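Side-chain contacts in phytochromobilin synthase (Solanum lycopersicum, PDB 6KME), which probably reduces biliverdin IX alpha, the substrate bound in this structure, to phytochromobilin with electrons from ferredoxin, for the biosynthesis of phytochrome: residues S53-K58 against I81-S86; S60-M65 against L71-F76. The protein carries 1 engineered substitution. All blocks are in the same frame, centred on the assembly; numbering follows the deposited sequence. Where two conformers were deposited one is given.

Contact 1 of 2, residues S53-K58 against I81-S86; sequences SPLQEK and IRLLRS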
loop_
_atom_site.group_PDB
_atom_site.type_symbol
_atom_site.label_atom_id
_atom_site.label_comp_id
_atom_site.label_asym_id
_atom_site.label_seq_id
_atom_site.Cartn_x
_atom_site.Cartn_y
_atom_site.Cartn_z
ATOM N N SER A 53 5.058 -17.863 -3.426
ATOM C CA SER A 53 4.612 -17.907 -2.041
ATOM C C SER A 53 3.724 -19.127 -1.807
ATOM O O SER A 53 2.972 -19.530 -2.697
ATOM C CB SER A 53 3.828 -16.638 -1.684
ATOM O OG SER A 53 3.078 -16.806 -0.487
ATOM N N PRO A 54 3.779 -19.719 -0.607
ATOM C CA PRO A 54 2.793 -20.754 -0.254
ATOM C C PRO A 54 1.357 -20.266 -0.343
ATOM O O PRO A 54 0.442 -21.088 -0.447
ATOM C CB PRO A 54 3.160 -21.118 1.192
ATOM C CG PRO A 54 4.527 -20.552 1.415
ATOM C CD PRO A 54 4.654 -19.375 0.526
ATOM N N LEU A 55 1.127 -18.956 -0.304
ATOM C CA LEU A 55 -0.239 -18.452 -0.423
ATOM C C LEU A 55 -0.861 -18.779 -1.777
ATOM O O LEU A 55 -2.090 -18.802 -1.883
ATOM C CB LEU A 55 -0.263 -16.939 -0.180
ATOM C CG LEU A 55 0.019 -16.486 1.256
ATOM C CD1 LEU A 55 0.221 -14.960 1.339
ATOM C CD2 LEU A 55 -1.109 -16.935 2.172
ATOM N N GLN A 56 -0.045 -19.056 -2.803
ATOM C CA GLN A 56 -0.618 -19.304 -4.120
ATOM C C GLN A 56 -1.519 -20.535 -4.132
ATOM O O GLN A 56 -2.396 -20.629 -5.000
ATOM C CB GLN A 56 0.492 -19.437 -5.174
ATOM C CG GLN A 56 0.021 -19.196 -6.622
ATOM C CD GLN A 56 -0.331 -17.736 -6.925
ATOM O OE1 GLN A 56 0.544 -16.870 -6.966
ATOM N NE2 GLN A 56 -1.614 -17.468 -7.157
ATOM N N GLU A 57 -1.348 -21.462 -3.189
ATOM C CA GLU A 57 -2.187 -22.649 -3.115
ATOM C C GLU A 57 -3.503 -22.398 -2.398
ATOM O O GLU A 57 -4.378 -23.271 -2.425
ATOM C CB GLU A 57 -1.449 -23.778 -2.407
ATOM C CG GLU A 57 -0.078 -24.061 -2.977
ATOM C CD GLU A 57 0.805 -24.747 -1.975
ATOM O OE1 GLU A 57 0.249 -25.338 -1.024
ATOM O OE2 GLU A 57 2.046 -24.683 -2.126
ATOM N N LYS A 58 -3.656 -21.244 -1.743
ATOM C CA LYS A 58 -4.897 -20.901 -1.063
ATOM C C LYS A 58 -5.581 -19.661 -1.624
ATOM O O LYS A 58 -6.780 -19.480 -1.376
ATOM C CB LYS A 58 -4.645 -20.699 0.441
ATOM N N ILE A 81 12.404 -10.007 0.298
ATOM C CA ILE A 81 10.980 -9.684 0.237
ATOM C C ILE A 81 10.218 -10.791 0.951
ATOM O O ILE A 81 10.203 -11.943 0.498
ATOM C CB ILE A 81 10.503 -9.525 -1.210
ATOM C CG1 ILE A 81 11.347 -8.457 -1.912
ATOM C CG2 ILE A 81 9.006 -9.160 -1.266
ATOM C CD1 ILE A 81 11.124 -8.394 -3.395
ATOM N N ARG A 82 9.596 -10.447 2.082
ATOM C CA ARG A 82 8.726 -11.400 2.767
ATOM C C ARG A 82 7.533 -11.791 1.896
ATOM O O ARG A 82 7.151 -12.968 1.839
ATOM C CB ARG A 82 8.252 -10.805 4.100
ATOM C CG ARG A 82 7.464 -11.765 4.983
ATOM C CD ARG A 82 7.012 -11.117 6.272
ATOM N NE ARG A 82 6.030 -10.041 6.048
ATOM C CZ ARG A 82 4.740 -10.231 5.798
ATOM N NH1 ARG A 82 4.251 -11.463 5.729
ATOM N NH2 ARG A 82 3.931 -9.184 5.619
ATOM N N LEU A 83 6.931 -10.825 1.210
ATOM C CA LEU A 83 5.714 -11.097 0.446
ATOM C C LEU A 83 5.542 -10.033 -0.623
ATOM O O LEU A 83 5.487 -8.840 -0.311
ATOM C CB LEU A 83 4.479 -11.137 1.355
ATOM C CG LEU A 83 3.170 -11.341 0.585
ATOM C CD1 LEU A 83 3.206 -12.637 -0.265
ATOM C CD2 LEU A 83 1.976 -11.341 1.538
ATOM N N LEU A 84 5.461 -10.464 -1.872
ATOM C CA LEU A 84 5.036 -9.619 -2.976
ATOM C C LEU A 84 3.713 -10.189 -3.459
ATOM O O LEU A 84 3.660 -11.352 -3.870
ATOM C CB LEU A 84 6.066 -9.623 -4.106
ATOM C CG LEU A 84 5.804 -8.766 -5.344
ATOM C CD1 LEU A 84 5.876 -7.313 -4.967
ATOM C CD2 LEU A 84 6.849 -9.078 -6.435
ATOM N N ARG A 85 2.643 -9.390 -3.398
ATOM C CA ARG A 85 1.328 -9.943 -3.697
ATOM C C ARG A 85 0.472 -8.921 -4.438
ATOM O O ARG A 85 0.594 -7.705 -4.241
ATOM C CB ARG A 85 0.636 -10.453 -2.414
ATOM C CG ARG A 85 -0.325 -9.481 -1.720
ATOM C CD ARG A 85 0.404 -8.320 -1.056
ATOM N NE ARG A 85 -0.488 -7.436 -0.280
ATOM C CZ ARG A 85 -1.222 -6.453 -0.799
ATOM N NH1 ARG A 85 -1.211 -6.239 -2.103
ATOM N NH2 ARG A 85 -1.973 -5.683 -0.008
ATOM N N SER A 86 -0.377 -9.437 -5.325
ATOM C CA SER A 86 -1.281 -8.602 -6.098
ATOM C C SER A 86 -2.693 -9.169 -6.052
ATOM O O SER A 86 -2.898 -10.390 -6.058
ATOM C CB SER A 86 -0.831 -8.475 -7.556
ATOM O OG SER A 86 -0.902 -9.724 -8.212
#
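Leu55 and Leu83 meet with their side chains crossed at about a right angle, and a single methyl of Leu55 faces both branches of Leu83. CD1 of Leu55 is 4.0 Å from CD2 of Leu83 and 4.1 Å from its CD1, placing it against the fork of the isobutyl group. Leu83 reaches across with CG anti to its backbone N (chi1 177°). Its CD1 also has the hydroxyl of Ser53 as a neighbour, with OG at 4.2 Å. That hydroxyl is oriented by its own chain: OG accepts from the backbone N of Leu55 at 2.9 Å in a fairly straight bond (161° at the hydrogen), which makes an ST turn. The turn leads into the 3-10 segment 54-57, which interrupts strand 51-63. The two segments are not neighbours in the sheet; strand 69-77 runs between them, and the side chain of Ser75 touches Ser53, Leu55 and Leu83. Asn264, in a loop, touches both leucines. Putting an alanine at Ser53 would probably leave the amide of Leu55 without this acceptor and the start of the 3-10 segment less firmly set. Between the segments there are only van der Waals touches, methyl on methyl and hydroxyl on methyl, a light contact burying 93 Å²; 53-58 makes its hydrogen bonds internally and with strand 69-77, where Gln56 bonds to Ser75 N and Met73 O.

Contact 2 of 2, residues S60-M65 against L71-F76; sequences SSLLSM and LQMLSF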
loop_
_atom_site.group_PDB
_atom_site.type_symbol
_atom_site.label_atom_id
_atom_site.label_comp_id
_atom_site.label_asym_id
_atom_site.label_seq_id
_atom_site.Cartn_x
_atom_site.Cartn_y
_atom_site.Cartn_z
ATOM N N SER A 60 -5.855 -17.711 -5.327
ATOM C CA SER A 60 -5.474 -17.573 -6.728
ATOM C C SER A 60 -6.594 -16.939 -7.540
ATOM O O SER A 60 -6.380 -15.937 -8.225
ATOM C CB SER A 60 -5.086 -18.932 -7.324
ATOM O OG SER A 60 -6.168 -19.844 -7.239
ATOM N N SER A 61 -7.790 -17.515 -7.464
ATOM C CA SER A 61 -8.928 -17.038 -8.230
ATOM C C SER A 61 -10.192 -17.183 -7.400
ATOM O O SER A 61 -10.408 -18.211 -6.749
ATOM C CB SER A 61 -9.069 -17.809 -9.546
ATOM O OG SER A 61 -10.227 -17.402 -10.239
ATOM N N LEU A 62 -11.036 -16.155 -7.443
ATOM C CA LEU A 62 -12.253 -16.135 -6.646
ATOM C C LEU A 62 -13.315 -15.361 -7.420
ATOM O O LEU A 62 -13.055 -14.246 -7.878
ATOM C CB LEU A 62 -11.961 -15.487 -5.288
ATOM C CG LEU A 62 -12.685 -15.935 -4.027
ATOM C CD1 LEU A 62 -12.627 -17.447 -3.857
ATOM C CD2 LEU A 62 -12.055 -15.218 -2.836
ATOM N N LEU A 63 -14.490 -15.957 -7.598
ATOM C CA LEU A 63 -15.598 -15.241 -8.215
ATOM C C LEU A 63 -16.414 -14.525 -7.152
ATOM O O LEU A 63 -16.560 -15.005 -6.025
ATOM C CB LEU A 63 -16.517 -16.180 -9.000
ATOM C CG LEU A 63 -16.034 -16.742 -10.338
ATOM C CD1 LEU A 63 -17.217 -17.297 -11.119
ATOM C CD2 LEU A 63 -15.314 -15.671 -11.138
ATOM N N SER A 64 -16.965 -13.373 -7.530
ATOM C CA SER A 64 -17.949 -12.716 -6.683
ATOM C C SER A 64 -19.184 -13.605 -6.525
ATOM O O SER A 64 -19.408 -14.548 -7.291
ATOM C CB SER A 64 -18.333 -11.357 -7.270
ATOM O OG SER A 64 -19.056 -11.524 -8.476
ATOM N N MET A 65 -19.998 -13.290 -5.508
ATOM C CA MET A 65 -21.181 -14.101 -5.225
ATOM C C MET A 65 -22.167 -14.117 -6.391
ATOM O O MET A 65 -22.861 -15.119 -6.591
ATOM C CB MET A 65 -21.880 -13.605 -3.954
ATOM C CG MET A 65 -21.008 -13.707 -2.707
ATOM S SD MET A 65 -21.860 -13.291 -1.171
ATOM C CE MET A 65 -22.116 -11.516 -1.370
ATOM N N LEU A 71 -11.804 -12.066 -9.020
ATOM C CA LEU A 71 -10.664 -11.562 -8.271
ATOM C C LEU A 71 -9.491 -12.483 -8.577
ATOM O O LEU A 71 -9.605 -13.703 -8.417
ATOM C CB LEU A 71 -10.958 -11.528 -6.768
ATOM C CG LEU A 71 -12.018 -10.562 -6.201
ATOM C CD1 LEU A 71 -13.436 -10.849 -6.700
ATOM C CD2 LEU A 71 -11.968 -10.631 -4.682
ATOM N N GLN A 72 -8.389 -11.913 -9.049
ATOM C CA GLN A 72 -7.199 -12.680 -9.396
ATOM C C GLN A 72 -6.079 -12.318 -8.433
ATOM O O GLN A 72 -5.794 -11.132 -8.222
ATOM C CB GLN A 72 -6.767 -12.409 -10.837
ATOM C CG GLN A 72 -7.855 -12.635 -11.864
ATOM C CD GLN A 72 -7.808 -11.605 -12.980
ATOM O OE1 GLN A 72 -6.933 -11.654 -13.847
ATOM N NE2 GLN A 72 -8.744 -10.656 -12.954
ATOM N N MET A 73 -5.448 -13.338 -7.847
ATOM C CA MET A 73 -4.440 -13.117 -6.820
ATOM C C MET A 73 -3.147 -13.849 -7.155
ATOM O O MET A 73 -3.164 -15.007 -7.590
ATOM C CB MET A 73 -4.959 -13.556 -5.451
ATOM C CG MET A 73 -6.098 -12.678 -4.968
ATOM S SD MET A 73 -7.049 -13.375 -3.625
ATOM C CE MET A 73 -8.037 -14.609 -4.483
ATOM N N LEU A 74 -2.026 -13.164 -6.934
ATOM C CA LEU A 74 -0.699 -13.719 -7.168
ATOM C C LEU A 74 0.172 -13.421 -5.958
ATOM O O LEU A 74 -0.015 -12.403 -5.296
ATOM C CB LEU A 74 -0.062 -13.123 -8.417
ATOM C CG LEU A 74 -0.751 -13.319 -9.759
ATOM C CD1 LEU A 74 -0.135 -12.347 -10.744
ATOM C CD2 LEU A 74 -0.568 -14.761 -10.237
ATOM N N SER A 75 1.124 -14.304 -5.659
ATOM C CA SER A 75 1.988 -14.025 -4.520
ATOM C C SER A 75 3.359 -14.663 -4.729
ATOM O O SER A 75 3.490 -15.741 -5.320
ATOM C CB SER A 75 1.355 -14.488 -3.196
ATOM O OG SER A 75 0.930 -15.843 -3.242
ATOM N N PHE A 76 4.382 -13.970 -4.230
ATOM C CA PHE A 76 5.768 -14.377 -4.419
ATOM C C PHE A 76 6.565 -13.948 -3.199
ATOM O O PHE A 76 6.104 -13.151 -2.375
ATOM C CB PHE A 76 6.365 -13.759 -5.690
ATOM C CG PHE A 76 5.604 -14.087 -6.937
ATOM C CD1 PHE A 76 5.861 -15.259 -7.633
ATOM C CD2 PHE A 76 4.621 -13.230 -7.407
ATOM C CE1 PHE A 76 5.156 -15.559 -8.782
ATOM C CE2 PHE A 76 3.914 -13.534 -8.554
ATOM C CZ PHE A 76 4.172 -14.691 -9.233
#
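Met73 reaches back over segment 60-65 from the neighbouring strand, and its side chain can be followed outward. CB lies 3.9 Å from Ser60 O, the carbonyl that accepts from the backbone N of Met73 at 2.8 Å, with the donor tilted 35° from the carbonyl plane. With CG anti to the carbonyl carbon (chi1 -67°), CG and SD rise from the sheet and run back toward the Leu71 end of the strand. At SD the chain bends (chi3 -76°), turning the terminal methyl toward the partner strand. CE ends 3.9 Å from Ser60 N and 4.1 Å from CB of Leu62. Beside it, Leu62 and Leu71 form an antiparallel hydrogen-bonded pair, with N of each bonded to O of the other. CB and CD1 of Leu71 both approach Leu62 O at 3.6 Å, so the leucine lies alongside the carbonyl that its own N-H grips. Ser61 and Gln72, the non-hydrogen-bonded pair, use the other face. Past the strand end, Ser64 OG bonds to Asp66 OD1 and Thr69 N within the hairpin turn; the side chain of Ser64 lies about 7 Å from a bound magnesium ion. Helix 251-262 covers the leucine and methionine face, with Val257 on Leu62 and Phe261 on Met73; helix 34-47 meets the opposite face at Gln72 through Lys34, and strand 81-91 supplies Leu87 to Leu71 and Met73.

In the fold
Coming from helix 34-47, the chain enters strand 51-63 and lays down the first segments of both contacts, 53-58 and then 60-65. A short turn brings it back along 69-77, and contact 2 closes this beta hairpin. The chain reverses again into 81-91, where contact 1 closes a longer loop with contact 2 nested inside it. Strand 69-77 joins the two: Phe76 N lies 2.7 Å from Leu84 O, a probable hydrogen bond, while Gln56 OE1 probably accepts from Ser75 N. Contact 2 thus pairs adjacent strands, whereas contact 1 spans the middle one, tying together the first three strands of the seven-stranded antiparallel sheet.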